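Local coordinates for protein possible flavin reductase (Haemophilus somnus 129PT, PDB 2R0X) that probably binds FMN and acts as an NADPH-dependent flavin reductase, at residues A[81-85]-A[86-90]. Numbering follows the deposited sequence.
Sequences SNIFA and SPLSQ. With SO4 (sulfate ion), chain I.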
ATOM      1  N   SER A  81     -17.045   5.320   1.927  1.00  7.51           N
ATOM      2  CA  SER A  81     -16.211   4.138   1.952  1.00  7.33           C
ATOM      3  C   SER A  81     -17.055   2.875   2.128  1.00  6.73           C
ATOM      4  O   SER A  81     -16.935   1.886   1.376  1.00  6.96           O
ATOM      5  CB  SER A  81     -15.213   4.246   3.100  1.00  7.57           C
ATOM      6  OG  SER A  81     -14.467   3.062   3.228  1.00  9.10           O
ATOM      7  N   ASN A  82     -17.933   2.868   3.128  1.00  7.43           N
ATOM      8  CA  ASN A  82     -18.790   1.717   3.341  1.00  7.94           C
ATOM      9  C   ASN A  82     -19.698   1.460   2.154  1.00  6.86           C
ATOM     10  O   ASN A  82     -19.890   0.304   1.760  1.00  7.18           O
ATOM     11  CB  ASN A  82     -19.626   1.915   4.624  1.00  8.30           C
ATOM     12  CG  ASN A  82     -18.801   1.817   5.891  1.00 10.33           C
ATOM     13  OD1 ASN A  82     -17.635   1.412   5.867  1.00 11.66           O
ATOM     14  ND2 ASN A  82     -19.424   2.156   7.023  1.00 13.05           N
ATOM     15  N   ILE A  83     -20.286   2.487   1.582  1.00  7.07           N
ATOM     16  CA  ILE A  83     -21.178   2.316   0.462  1.00  7.87           C
ATOM     17  C   ILE A  83     -20.484   1.651  -0.736  1.00  7.19           C
ATOM     18  O   ILE A  83     -21.052   0.760  -1.380  1.00  7.73           O
ATOM     19  CB  ILE A  83     -21.759   3.704   0.081  1.00  7.82           C
ATOM     20  CG1 ILE A  83     -22.818   4.113   1.112  1.00  8.52           C
ATOM     21  CG2 ILE A  83     -22.273   3.747  -1.378  1.00  8.70           C
ATOM     22  CD1 ILE A  83     -23.111   5.609   1.076  1.00 10.47           C
ATOM     23  N   PHE A  84     -19.264   2.070  -1.014  1.00  6.49           N
ATOM     24  CA  PHE A  84     -18.508   1.503  -2.122  1.00  6.49           C
ATOM     25  C   PHE A  84     -17.818   0.157  -1.829  1.00  7.18           C
ATOM     26  O   PHE A  84     -17.209  -0.435  -2.692  1.00  7.65           O
ATOM     27  CB  PHE A  84     -17.528   2.536  -2.681  1.00  6.76           C
ATOM     28  CG  PHE A  84     -18.144   3.441  -3.717  1.00  6.41           C
ATOM     29  CD1 PHE A  84     -18.800   4.600  -3.361  1.00  7.11           C
ATOM     30  CD2 PHE A  84     -17.990   3.120  -5.069  1.00  7.43           C
ATOM     31  CE1 PHE A  84     -19.369   5.397  -4.365  1.00  7.63           C
ATOM     32  CE2 PHE A  84     -18.538   3.937  -6.022  1.00  7.79           C
ATOM     33  CZ  PHE A  84     -19.211   5.096  -5.651  1.00  8.03           C
ATOM     34  N   ALA A  85     -18.013  -0.343  -0.616  1.00  7.74           N
ATOM     35  CA  ALA A  85     -17.596  -1.697  -0.219  1.00  9.00           C
ATOM     36  C   ALA A  85     -18.745  -2.665  -0.117  1.00  9.86           C
ATOM     37  O   ALA A  85     -18.533  -3.802   0.301  1.00 12.48           O
ATOM     38  CB  ALA A  85     -16.883  -1.618   1.148  1.00  9.49           C
ATOM     39  N   SER A  86     -19.958  -2.239  -0.413  0.50  8.65           N
ATOM     40  CA  SER A  86     -21.159  -3.021  -0.139  0.50  9.45           C
ATOM     41  C   SER A  86     -21.977  -3.299  -1.413  0.50  9.45           C
ATOM     42  O   SER A  86     -21.948  -2.529  -2.347  0.50  8.38           O
ATOM     43  CB  SER A  86     -22.025  -2.245   0.860  0.50  9.89           C
ATOM     44  OG  SER A  86     -21.358  -1.949   2.079  0.70 12.20           O
ATOM     45  N   PRO A  87     -22.718  -4.412  -1.463  1.00 10.79           N
ATOM     46  CA  PRO A  87     -23.455  -4.848  -2.655  1.00 12.52           C
ATOM     47  C   PRO A  87     -24.686  -3.970  -2.905  1.00 12.69           C
ATOM     48  O   PRO A  87     -25.849  -4.354  -2.669  1.00 16.72           O
ATOM     49  CB  PRO A  87     -23.821  -6.295  -2.358  1.00 12.99           C
ATOM     50  CG  PRO A  87     -23.967  -6.300  -0.915  1.00 12.40           C
ATOM     51  CD  PRO A  87     -22.894  -5.379  -0.380  1.00 12.31           C
ATOM     52  N   LEU A  88     -24.392  -2.775  -3.372  1.00 11.47           N
ATOM     53  CA  LEU A  88     -25.355  -1.834  -3.896  1.00 11.41           C
ATOM     54  C   LEU A  88     -25.161  -1.700  -5.372  1.00 11.69           C
ATOM     55  O   LEU A  88     -24.045  -1.886  -5.857  1.00 13.24           O
ATOM     56  CB  LEU A  88     -25.100  -0.445  -3.306  1.00 12.31           C
ATOM     57  CG  LEU A  88     -25.492  -0.308  -1.862  1.00 13.17           C
ATOM     58  CD1 LEU A  88     -24.964   0.976  -1.223  1.00 16.21           C
ATOM     59  CD2 LEU A  88     -27.030  -0.362  -1.725  1.00 15.00           C
ATOM     60  N   SER A  89     -26.203  -1.322  -6.091  1.00 11.56           N
ATOM     61  CA  SER A  89     -26.020  -0.975  -7.504  1.00 12.25           C
ATOM     62  C   SER A  89     -25.055   0.216  -7.663  1.00 10.97           C
ATOM     63  O   SER A  89     -24.929   1.063  -6.758  1.00 10.24           O
ATOM     64  CB  SER A  89     -27.362  -0.616  -8.130  1.00 14.17           C
ATOM     65  OG  SER A  89     -27.795   0.640  -7.642  1.00 15.20           O
ATOM     66  N   GLN A  90     -24.387   0.302  -8.811  1.00 11.35           N
ATOM     67  CA  GLN A  90     -23.526   1.452  -9.027  1.00 10.99           C
ATOM     68  C   GLN A  90     -24.345   2.741  -9.020  1.00 11.28           C
ATOM     69  O   GLN A  90     -23.888   3.759  -8.504  1.00 11.40           O
ATOM     70  CB  GLN A  90     -22.751   1.355 -10.331  1.00 11.03           C
ATOM     71  CG  GLN A  90     -21.841   0.132 -10.502  1.00 13.35           C
ATOM     72  CD  GLN A  90     -20.961  -0.123  -9.324  1.00 12.45           C
ATOM     73  OE1 GLN A  90     -20.117   0.703  -8.930  1.00 13.16           O
ATOM     74  NE2 GLN A  90     -21.171  -1.291  -8.711  1.00 15.21           N
TER
HETATM   75  S   SO4 I 165     -22.536  -3.896 -12.538  1.00 48.60           S
HETATM   76  O1  SO4 I 165     -22.747  -2.932 -13.628  1.00 48.81           O
HETATM   77  O2  SO4 I 165     -21.411  -4.774 -12.886  1.00 48.13           O
HETATM   78  O3  SO4 I 165     -23.762  -4.700 -12.370  1.00 48.72           O
HETATM   79  O4  SO4 I 165     -22.308  -3.145 -11.303  1.00 48.33           O
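Ser86 folds its hydroxyl back over the last turn of helix 78-84, and its OG donates to the backbone oxygen of Asn82, with OG and O 2.7 Å apart. The C=O...OG angle is 146° and the donor stands 34° from the carbonyl plane. Ala85 N reaches Asn82 O from the opposite face of that plane, at 3.1 Å, an i to i+3 bond and so a tighter step than the i to i+4 bond of a regular alpha-helix. The hydroxyl gets there because chi1 of Ser86 (-58°) sets OG beside its own backbone N. The backbone adds a weak bond, Ser86 N to Ile83 O at 3.3 Å; Ile83 O also takes a weak bond from Arg93.

Beyond Ser86 the chain turns sharply. Leu88 N reaches Ser86 O at 2.7 Å, closing an inverse gamma turn centred on Pro87.

The apolar part is a single methyl contact, Ile83 CG2 against Leu88 CD1 at 3.9 Å, made as the two branched side chains cross at a slant. Phe84, by contrast, sends its ring into the interior, edge-to-face with Phe94 and touching Thr34 of strand 30-43 and Ile21 of strand 17-25, so this turn lies against the barrel's sheet.

At the far end, Ser89 is the N-cap of helix 90-94, its OG bonded to Glu92 N. Gln90 OE1 accepts from Gly32 N on strand 30-43, while Gln90 NE2 makes a weak hydrogen bond, 3.4 Å to O4 of a sulfate probably from the crystallisation liquor; His61 binds the same ion.

Two donors thus hold the Asn82 carbonyl as the chain leaves the last turn, while Arg93, bonded to Ser86 O, ties this helix-to-helix connection to the following helix.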